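Local coordinates for geranylgeranyl pyrophosphate synthase (Geoglobus acetivorans, PDB 5JFQ), which catalyses the successive addition of three isopentenyl diphosphate units to dimethylallyl diphosphate, giving mainly geranylgeranyl diphosphate and a smaller amount of farnesyl diphosphate, at residues V145-G150 / T176-G181; I182-P187 / W202-Y207; E21-E26 / F120-M125. One frame throughout, in Å; residues are numbered along the deposited sequence.

Contact 1: V145-G150 / T176-G181; sequences VEICEG and TGVLIG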
loop_
_atom_site.group_PDB
_atom_site.type_symbol
_atom_site.label_atom_id
_atom_site.label_comp_id
_atom_site.label_asym_id
_atom_site.label_seq_id
_atom_site.Cartn_x
_atom_site.Cartn_y
_atom_site.Cartn_z
ATOM N N VAL B 145 -6.930 -4.553 -3.956
ATOM C CA VAL B 145 -8.147 -3.855 -3.561
ATOM C C VAL B 145 -9.133 -4.842 -2.964
ATOM O O VAL B 145 -9.789 -4.553 -1.959
ATOM C CB VAL B 145 -8.758 -3.104 -4.761
ATOM C CG1 VAL B 145 -10.120 -2.543 -4.405
ATOM C CG2 VAL B 145 -7.819 -1.991 -5.244
ATOM N N GLU B 146 -9.231 -6.035 -3.554
ATOM C CA GLU B 146 -10.235 -6.991 -3.107
ATOM C C GLU B 146 -9.870 -7.598 -1.760
ATOM O O GLU B 146 -10.746 -7.783 -0.914
ATOM C CB GLU B 146 -10.434 -8.074 -4.157
ATOM C CG GLU B 146 -11.202 -7.578 -5.363
ATOM C CD GLU B 146 -12.103 -8.645 -5.944
ATOM O OE1 GLU B 146 -11.620 -9.430 -6.789
ATOM O OE2 GLU B 146 -13.290 -8.713 -5.538
ATOM N N ILE B 147 -8.587 -7.902 -1.535
ATOM C CA ILE B 147 -8.159 -8.341 -0.206
ATOM C C ILE B 147 -8.577 -7.325 0.846
ATOM O O ILE B 147 -9.067 -7.690 1.920
ATOM C CB ILE B 147 -6.635 -8.580 -0.165
ATOM C CG1 ILE B 147 -6.190 -9.521 -1.287
ATOM C CG2 ILE B 147 -6.210 -9.107 1.209
ATOM C CD1 ILE B 147 -4.738 -9.886 -1.200
ATOM N N CYS B 148 -8.385 -6.038 0.557
ATOM C CA CYS B 148 -8.830 -4.993 1.474
ATOM C C CYS B 148 -10.345 -5.021 1.625
ATOM O O CYS B 148 -10.876 -4.896 2.734
ATOM C CB CYS B 148 -8.374 -3.620 0.971
ATOM S SG CYS B 148 -6.595 -3.390 0.867
ATOM N N GLU B 149 -11.056 -5.156 0.504
ATOM C CA GLU B 149 -12.499 -5.318 0.565
ATOM C C GLU B 149 -12.869 -6.541 1.403
ATOM O O GLU B 149 -13.804 -6.488 2.206
ATOM C CB GLU B 149 -13.073 -5.420 -0.849
ATOM C CG GLU B 149 -12.956 -4.136 -1.662
ATOM C CD GLU B 149 -13.536 -4.272 -3.061
ATOM O OE1 GLU B 149 -13.853 -5.416 -3.458
ATOM O OE2 GLU B 149 -13.675 -3.243 -3.769
ATOM N N GLY B 150 -12.111 -7.630 1.263
ATOM C CA GLY B 150 -12.383 -8.820 2.052
ATOM C C GLY B 150 -12.131 -8.612 3.535
ATOM O O GLY B 150 -12.994 -8.903 4.370
ATOM N N THR B 176 -8.664 -14.336 1.091
ATOM C CA THR B 176 -7.534 -15.225 0.888
ATOM C C THR B 176 -7.523 -15.929 -0.469
ATOM O O THR B 176 -6.500 -16.525 -0.819
ATOM C CB THR B 176 -7.478 -16.269 2.015
ATOM O OG1 THR B 176 -8.705 -17.002 2.045
ATOM C CG2 THR B 176 -7.263 -15.585 3.387
ATOM N N GLY B 177 -8.594 -15.839 -1.256
ATOM C CA GLY B 177 -8.702 -16.574 -2.499
ATOM C C GLY B 177 -8.039 -15.922 -3.699
ATOM O O GLY B 177 -7.224 -16.564 -4.383
ATOM N N VAL B 178 -8.368 -14.651 -3.972
ATOM C CA VAL B 178 -7.841 -14.001 -5.176
ATOM C C VAL B 178 -6.324 -13.929 -5.138
ATOM O O VAL B 178 -5.667 -14.106 -6.167
ATOM C CB VAL B 178 -8.459 -12.605 -5.393
ATOM C CG1 VAL B 178 -9.937 -12.707 -5.788
ATOM C CG2 VAL B 178 -8.233 -11.686 -4.181
ATOM N N LEU B 179 -5.728 -13.677 -3.973
ATOM C CA LEU B 179 -4.270 -13.710 -3.956
ATOM C C LEU B 179 -3.758 -15.098 -4.307
ATOM O O LEU B 179 -2.664 -15.235 -4.862
ATOM C CB LEU B 179 -3.701 -13.260 -2.612
ATOM C CG LEU B 179 -2.203 -12.955 -2.671
ATOM C CD1 LEU B 179 -1.948 -11.867 -3.684
ATOM C CD2 LEU B 179 -1.644 -12.551 -1.330
ATOM N N ILE B 180 -4.539 -16.137 -4.021
ATOM C CA ILE B 180 -4.112 -17.456 -4.456
ATOM C C ILE B 180 -4.456 -17.663 -5.917
ATOM O O ILE B 180 -3.707 -18.320 -6.640
ATOM C CB ILE B 180 -4.720 -18.545 -3.566
ATOM C CG1 ILE B 180 -4.387 -18.237 -2.103
ATOM C CG2 ILE B 180 -4.158 -19.894 -3.971
ATOM C CD1 ILE B 180 -4.822 -19.292 -1.106
ATOM N N GLY B 181 -5.566 -17.090 -6.384
ATOM C CA GLY B 181 -5.881 -17.150 -7.805
ATOM C C GLY B 181 -4.827 -16.491 -8.685
ATOM O O GLY B 181 -4.426 -17.037 -9.719
#
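The turn that carries E146 and I147 runs almost antiparallel to the one that carries V178 and L179. The axes of segments 145-150 and 176-181 make an angle of 161° and approach to 8.9 Å. Across this gap the nearest backbone positions are I147 CA and T176 CA, 7.0 Å apart. The second helix is kinked at L179 and I180, where I180 N makes a weak bond to G177 O. No hydrogen bond links the two segments, so side chains do the joining.

I147 makes contact with both V178 and L179. Its CG1 branch lies beside the backbone N, and an extended chi2 of -174° carries CD1 onward to the other helix. There CD1 meets L179 CB at 3.8 Å and also touches L179 CD2, at 4.1 Å. Lower on the same branch, I147 CG1 passes V178 CG2 at 4.2 Å, the two side chains lying alongside and pointing opposite ways. The other branch of V178 faces a carboxylate: V178 CG1 is 3.8 Å from E146 OE1, and the two side chains stand roughly at right angles. This is only packing, because E146 OE1 forms its salt bridge with R173.

R48 and H77 probably bind isopentenyl diphosphate and T176 dimethylallyl diphosphate, as in relatives, which places the contact probably beside the substrate pocket of this mainly helical prenyl synthase fold. Around it, V143 of helix 130-159 supports V178 and L179, helix 67-88 sets T80 against I147 and I73, V76 and H77 against L179, and helix 47-58 brings R48 to L179.

Contact 2: I182-P187 / W202-Y207; sequences ISASIP and WNYGIY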
loop_
_atom_site.group_PDB
_atom_site.type_symbol
_atom_site.label_atom_id
_atom_site.label_comp_id
_atom_site.label_asym_id
_atom_site.label_seq_id
_atom_site.Cartn_x
_atom_site.Cartn_y
_atom_site.Cartn_z
ATOM N N ILE B 182 -4.367 -15.299 -8.293
ATOM C CA ILE B 182 -3.420 -14.595 -9.147
ATOM C C ILE B 182 -2.044 -15.235 -9.065
ATOM O O ILE B 182 -1.268 -15.151 -10.027
ATOM C CB ILE B 182 -3.370 -13.094 -8.812
ATOM C CG1 ILE B 182 -2.436 -12.387 -9.796
ATOM C CG2 ILE B 182 -2.906 -12.878 -7.390
ATOM C CD1 ILE B 182 -2.613 -10.912 -9.868
ATOM N N SER B 183 -1.723 -15.893 -7.943
ATOM C CA SER B 183 -0.529 -16.740 -7.881
ATOM C C SER B 183 -0.445 -17.674 -9.084
ATOM O O SER B 183 0.580 -17.740 -9.771
ATOM C CB SER B 183 -0.520 -17.560 -6.591
ATOM O OG SER B 183 -0.734 -16.747 -5.458
ATOM N N ALA B 184 -1.526 -18.411 -9.346
ATOM C CA ALA B 184 -1.586 -19.304 -10.497
ATOM C C ALA B 184 -1.887 -18.545 -11.780
ATOM O O ALA B 184 -1.375 -18.895 -12.851
ATOM C CB ALA B 184 -2.649 -20.384 -10.264
ATOM N N SER B 185 -2.709 -17.505 -11.681
ATOM C CA SER B 185 -3.091 -16.755 -12.865
ATOM C C SER B 185 -1.896 -16.060 -13.488
ATOM O O SER B 185 -1.764 -16.039 -14.713
ATOM C CB SER B 185 -4.160 -15.729 -12.507
ATOM O OG SER B 185 -5.256 -15.816 -13.387
ATOM N N ILE B 186 -1.004 -15.500 -12.674
ATOM C CA ILE B 186 -0.115 -14.456 -13.184
ATOM C C ILE B 186 0.867 -14.967 -14.238
ATOM O O ILE B 186 1.184 -14.198 -15.158
ATOM C CB ILE B 186 0.603 -13.707 -12.041
ATOM C CG1 ILE B 186 1.115 -12.352 -12.554
ATOM C CG2 ILE B 186 1.716 -14.521 -11.388
ATOM C CD1 ILE B 186 1.849 -11.517 -11.506
ATOM N N PRO B 187 1.356 -16.219 -14.206
ATOM C CA PRO B 187 2.212 -16.652 -15.328
ATOM C C PRO B 187 1.464 -16.697 -16.652
ATOM O O PRO B 187 2.056 -16.414 -17.705
ATOM C CB PRO B 187 2.704 -18.045 -14.895
ATOM C CG PRO B 187 2.491 -18.107 -13.430
ATOM C CD PRO B 187 1.248 -17.288 -13.192
ATOM N N TRP B 202 -6.742 -19.034 -12.738
ATOM C CA TRP B 202 -7.449 -18.194 -11.786
ATOM C C TRP B 202 -8.405 -19.031 -10.949
ATOM O O TRP B 202 -8.240 -19.155 -9.728
ATOM C CB TRP B 202 -8.187 -17.091 -12.552
ATOM C CG TRP B 202 -8.949 -16.051 -11.735
ATOM C CD1 TRP B 202 -10.295 -15.819 -11.765
ATOM C CD2 TRP B 202 -8.402 -15.088 -10.812
ATOM N NE1 TRP B 202 -10.620 -14.787 -10.915
ATOM C CE2 TRP B 202 -9.476 -14.317 -10.325
ATOM C CE3 TRP B 202 -7.115 -14.805 -10.356
ATOM C CZ2 TRP B 202 -9.299 -13.290 -9.404
ATOM C CZ3 TRP B 202 -6.944 -13.788 -9.449
ATOM C CH2 TRP B 202 -8.027 -13.043 -8.980
ATOM N N ASN B 203 -9.394 -19.648 -11.604
ATOM C CA ASN B 203 -10.400 -20.422 -10.883
ATOM C C ASN B 203 -9.754 -21.471 -9.987
ATOM O O ASN B 203 -10.166 -21.658 -8.835
ATOM C CB ASN B 203 -11.365 -21.065 -11.878
ATOM C CG ASN B 203 -12.448 -20.103 -12.345
ATOM O OD1 ASN B 203 -12.428 -18.921 -12.012
ATOM N ND2 ASN B 203 -13.403 -20.611 -13.115
ATOM N N TYR B 204 -8.709 -22.135 -10.480
ATOM C CA TYR B 204 -7.981 -23.076 -9.639
ATOM C C TYR B 204 -7.477 -22.403 -8.368
ATOM O O TYR B 204 -7.645 -22.932 -7.263
ATOM C CB TYR B 204 -6.820 -23.678 -10.416
ATOM C CG TYR B 204 -5.781 -24.317 -9.540
ATOM C CD1 TYR B 204 -5.904 -25.632 -9.134
ATOM C CD2 TYR B 204 -4.666 -23.609 -9.130
ATOM C CE1 TYR B 204 -4.937 -26.226 -8.341
ATOM C CE2 TYR B 204 -3.699 -24.189 -8.339
ATOM C CZ TYR B 204 -3.837 -25.496 -7.948
ATOM O OH TYR B 204 -2.877 -26.076 -7.155
ATOM N N GLY B 205 -6.854 -21.231 -8.506
ATOM C CA GLY B 205 -6.266 -20.581 -7.348
ATOM C C GLY B 205 -7.305 -20.136 -6.337
ATOM O O GLY B 205 -7.108 -20.282 -5.133
ATOM N N ILE B 206 -8.421 -19.591 -6.809
ATOM C CA ILE B 206 -9.459 -19.162 -5.885
ATOM C C ILE B 206 -10.001 -20.352 -5.122
ATOM O O ILE B 206 -10.057 -20.352 -3.885
ATOM C CB ILE B 206 -10.585 -18.435 -6.632
ATOM C CG1 ILE B 206 -10.093 -17.083 -7.131
ATOM C CG2 ILE B 206 -11.799 -18.298 -5.749
ATOM C CD1 ILE B 206 -10.064 -17.022 -8.614
ATOM N N TYR B 207 -10.419 -21.381 -5.855
ATOM C CA TYR B 207 -11.030 -22.536 -5.215
ATOM C C TYR B 207 -10.059 -23.188 -4.253
ATOM O O TYR B 207 -10.431 -23.537 -3.125
ATOM C CB TYR B 207 -11.513 -23.517 -6.275
ATOM C CG TYR B 207 -12.570 -22.895 -7.145
ATOM C CD1 TYR B 207 -13.418 -21.933 -6.627
ATOM C CD2 TYR B 207 -12.705 -23.244 -8.480
ATOM C CE1 TYR B 207 -14.379 -21.347 -7.395
ATOM C CE2 TYR B 207 -13.672 -22.658 -9.265
ATOM C CZ TYR B 207 -14.509 -21.704 -8.711
ATOM O OH TYR B 207 -15.482 -21.104 -9.477
#
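W202 and S185 mark a close, buried packing of two consecutive antiparallel helices, 165-190 and 195-221. The short axes of segments 182-187 and 202-207 come within 7.2 Å at 165°. S185 CA and W202 CA are only 4.7 Å apart. Nearby, A184 CA lies 5.8 Å from G205 CA. G205 has no side chain; a CB there would point toward A184 and come close to its methyl, consistent with a glycine at this close approach.

W202 has the largest share of the contact. Its CG is anti to the backbone N (chi1 -177°), which lays the indole along the neighbouring helix. The six-membered ring ends beside I182: CZ3 of W202 is 3.7 Å from I182 CB, and I182 CA sits at the ring edge in its plane. S185 CB meets W202 CE3 at 3.8 Å, while S185 OG gives a weak hydrogen bond to E198 O. I206 CD1 lies over one indole face, toward the rim.

The pair forms a helical hairpin within the polyprenyl synthetase fold, and other helices close round it. V143 of helix 130-159 touches both I182 and W202. With an alanine at W202, the indole contacts with I182 and S185 would be lost, and a gap would probably open between I182, I206 and V143.

On the other flank, Y204 takes the A184 methyl at its ring edge, near the ring plane, with A184 CB 4.0 Å from Y204 CD2. The hydroxyl of Y204 is hydrogen-bonded to L310 O, and A294 and L298 of helix 280-298 pack on the same side chain.

Contact 3: E21-E26 / F120-M125; sequences EELLKE and FEILSM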
loop_
_atom_site.group_PDB
_atom_site.type_symbol
_atom_site.label_atom_id
_atom_site.label_comp_id
_atom_site.label_asym_id
_atom_site.label_seq_id
_atom_site.Cartn_x
_atom_site.Cartn_y
_atom_site.Cartn_z
ATOM N N GLU B 21 15.781 -13.178 -0.144
ATOM C CA GLU B 21 16.959 -12.588 0.476
ATOM C C GLU B 21 17.809 -11.812 -0.509
ATOM O O GLU B 21 18.682 -11.048 -0.084
ATOM C CB GLU B 21 17.795 -13.667 1.156
ATOM C CG GLU B 21 17.519 -13.669 2.642
ATOM C CD GLU B 21 17.951 -14.943 3.329
ATOM O OE1 GLU B 21 18.858 -15.634 2.829
ATOM O OE2 GLU B 21 17.332 -15.266 4.378
ATOM N N GLU B 22 17.552 -11.954 -1.798
ATOM C CA GLU B 22 18.273 -11.160 -2.780
ATOM C C GLU B 22 17.531 -9.875 -3.132
ATOM O O GLU B 22 18.158 -8.831 -3.330
ATOM C CB GLU B 22 18.514 -11.999 -4.032
ATOM C CG GLU B 22 19.092 -11.237 -5.181
ATOM C CD GLU B 22 19.085 -12.070 -6.442
ATOM O OE1 GLU B 22 19.199 -13.314 -6.321
ATOM O OE2 GLU B 22 18.939 -11.494 -7.546
ATOM N N LEU B 23 16.203 -9.930 -3.189
ATOM C CA LEU B 23 15.382 -8.781 -3.530
ATOM C C LEU B 23 14.828 -8.034 -2.321
ATOM O O LEU B 23 14.448 -6.868 -2.458
ATOM C CB LEU B 23 14.207 -9.225 -4.405
ATOM C CG LEU B 23 14.544 -9.877 -5.740
ATOM C CD1 LEU B 23 13.313 -10.525 -6.338
ATOM C CD2 LEU B 23 15.081 -8.820 -6.676
ATOM N N LEU B 24 14.751 -8.658 -1.148
ATOM C CA LEU B 24 14.158 -7.947 -0.021
ATOM C C LEU B 24 15.180 -7.749 1.089
ATOM O O LEU B 24 14.988 -8.187 2.230
ATOM C CB LEU B 24 12.916 -8.686 0.479
ATOM C CG LEU B 24 11.735 -8.572 -0.491
ATOM C CD1 LEU B 24 10.701 -9.667 -0.245
ATOM C CD2 LEU B 24 11.109 -7.173 -0.431
ATOM N N LYS B 25 16.263 -7.064 0.760
ATOM C CA LYS B 25 17.317 -6.850 1.729
ATOM C C LYS B 25 16.829 -5.937 2.851
ATOM O O LYS B 25 15.871 -5.177 2.695
ATOM C CB LYS B 25 18.536 -6.245 1.042
ATOM C CG LYS B 25 19.716 -7.161 1.001
ATOM C CD LYS B 25 19.756 -7.941 -0.308
ATOM C CE LYS B 25 20.253 -7.062 -1.447
ATOM N NZ LYS B 25 20.536 -7.824 -2.694
ATOM N N GLU B 26 17.497 -6.020 3.996
ATOM C CA GLU B 26 17.343 -4.976 4.993
ATOM C C GLU B 26 18.216 -3.793 4.611
ATOM O O GLU B 26 19.228 -3.937 3.922
ATOM C CB GLU B 26 17.697 -5.479 6.392
ATOM C CG GLU B 26 16.717 -6.503 6.932
ATOM C CD GLU B 26 16.960 -6.844 8.386
ATOM O OE1 GLU B 26 17.101 -5.904 9.201
ATOM O OE2 GLU B 26 17.015 -8.054 8.705
ATOM N N PHE B 120 5.173 -4.098 -5.951
ATOM C CA PHE B 120 4.995 -3.591 -7.297
ATOM C C PHE B 120 6.332 -3.268 -7.956
ATOM O O PHE B 120 6.450 -3.368 -9.181
ATOM C CB PHE B 120 4.067 -2.392 -7.268
ATOM C CG PHE B 120 2.645 -2.775 -7.083
ATOM C CD1 PHE B 120 1.902 -3.252 -8.155
ATOM C CD2 PHE B 120 2.062 -2.730 -5.827
ATOM C CE1 PHE B 120 0.597 -3.631 -7.991
ATOM C CE2 PHE B 120 0.738 -3.115 -5.645
ATOM C CZ PHE B 120 -0.002 -3.563 -6.724
ATOM N N GLU B 121 7.355 -2.914 -7.178
ATOM C CA GLU B 121 8.648 -2.704 -7.803
ATOM C C GLU B 121 9.245 -4.029 -8.243
ATOM O O GLU B 121 9.896 -4.110 -9.293
ATOM C CB GLU B 121 9.605 -1.982 -6.862
ATOM C CG GLU B 121 10.943 -1.719 -7.497
ATOM C CD GLU B 121 11.962 -1.132 -6.558
ATOM O OE1 GLU B 121 11.625 -0.863 -5.391
ATOM O OE2 GLU B 121 13.113 -0.941 -7.001
ATOM N N ILE B 122 9.019 -5.087 -7.467
ATOM C CA ILE B 122 9.574 -6.378 -7.849
ATOM C C ILE B 122 8.823 -6.941 -9.053
ATOM O O ILE B 122 9.438 -7.361 -10.037
ATOM C CB ILE B 122 9.568 -7.333 -6.650
ATOM C CG1 ILE B 122 10.573 -6.820 -5.614
ATOM C CG2 ILE B 122 9.896 -8.752 -7.114
ATOM C CD1 ILE B 122 10.390 -7.424 -4.217
ATOM N N LEU B 123 7.487 -6.923 -9.005
ATOM C CA LEU B 123 6.695 -7.366 -10.145
ATOM C C LEU B 123 7.186 -6.732 -11.439
ATOM O O LEU B 123 7.351 -7.421 -12.448
ATOM C CB LEU B 123 5.217 -7.042 -9.929
ATOM C CG LEU B 123 4.293 -7.362 -11.109
ATOM C CD1 LEU B 123 4.384 -8.817 -11.473
ATOM C CD2 LEU B 123 2.868 -7.019 -10.764
ATOM N N SER B 124 7.457 -5.424 -11.411
ATOM C CA SER B 124 7.828 -4.662 -12.592
ATOM C C SER B 124 9.188 -5.056 -13.140
ATOM O O SER B 124 9.515 -4.666 -14.267
ATOM C CB SER B 124 7.815 -3.162 -12.278
ATOM O OG SER B 124 9.023 -2.759 -11.639
ATOM N N MET B 125 9.987 -5.790 -12.371
ATOM C CA MET B 125 11.271 -6.278 -12.853
ATOM C C MET B 125 11.138 -7.493 -13.756
ATOM O O MET B 125 12.161 -8.006 -14.220
ATOM C CB MET B 125 12.178 -6.660 -11.688
ATOM C CG MET B 125 12.416 -5.584 -10.680
ATOM S SD MET B 125 13.357 -6.275 -9.302
ATOM C CE MET B 125 13.190 -4.979 -8.089
#
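L23 and I122 meet where helix 9-23 ends against the last turns of helix 105-123. Their CA atoms are 7.6 Å apart, and the two side chains cross at a slant, each with two branches that meet different partners. The end of L23 is split between two neighbours. Its CD1 methyl lies 3.9 Å from I122 CG2, and its CD2 methyl lies 4.0 Å from M125 SD. The tip of L23 therefore fills the hollow between I122 and M125. I122 answers in kind. While CG2 meets L23, its longer branch runs beside the backbone N (chi1 -68°) and brings CD1 to L24 CD2, at 3.9 Å. I122 thus pushes its bulk between the two leucines, with L24 lying across it at about a right angle. M125 is extended beyond CG, and its thioether passes alongside L23, head to tail, at the exposed margin.

The contact joins the C-terminal end of helix 9-23 to helix 105-123 of the mainly helical polyprenyl synthetase fold. L24 is the first residue to leave helical backbone angles, and just beyond it K25 folds back so that K25 NZ donates to E22 O at 2.7 Å.

Helix 67-88 lines the same groove: I71 touches L23, T75 touches L24 and H68 touches M125. Segment 120-125 also faces the dimer partner. F120 stacks on F120 of the second subunit, and E121 makes a salt bridge to R142 of that subunit.

Overall arrangement
From the N terminus, contact 3 closes first and spans the longest loop: 93 residues separate its segments, and it ties the end of helix 9-23 to helix 105-123. Contact 1 follows, joining helices 130-159 and 165-190 over 25 residues. Contact 2 comes last and closes a hairpin of 14 residues between helices 165-190 and 195-221. The three lie in series, so none nests in or crosses another. Contacts 1 and 2 share helix 165-190 and touch, with W202 packing on V178 and G181. Contact 3 lies about 21 Å, centre to centre, from each of them, but meets contact 2 through L123 and I186. Contacts 1 and 3 both reach the second subunit.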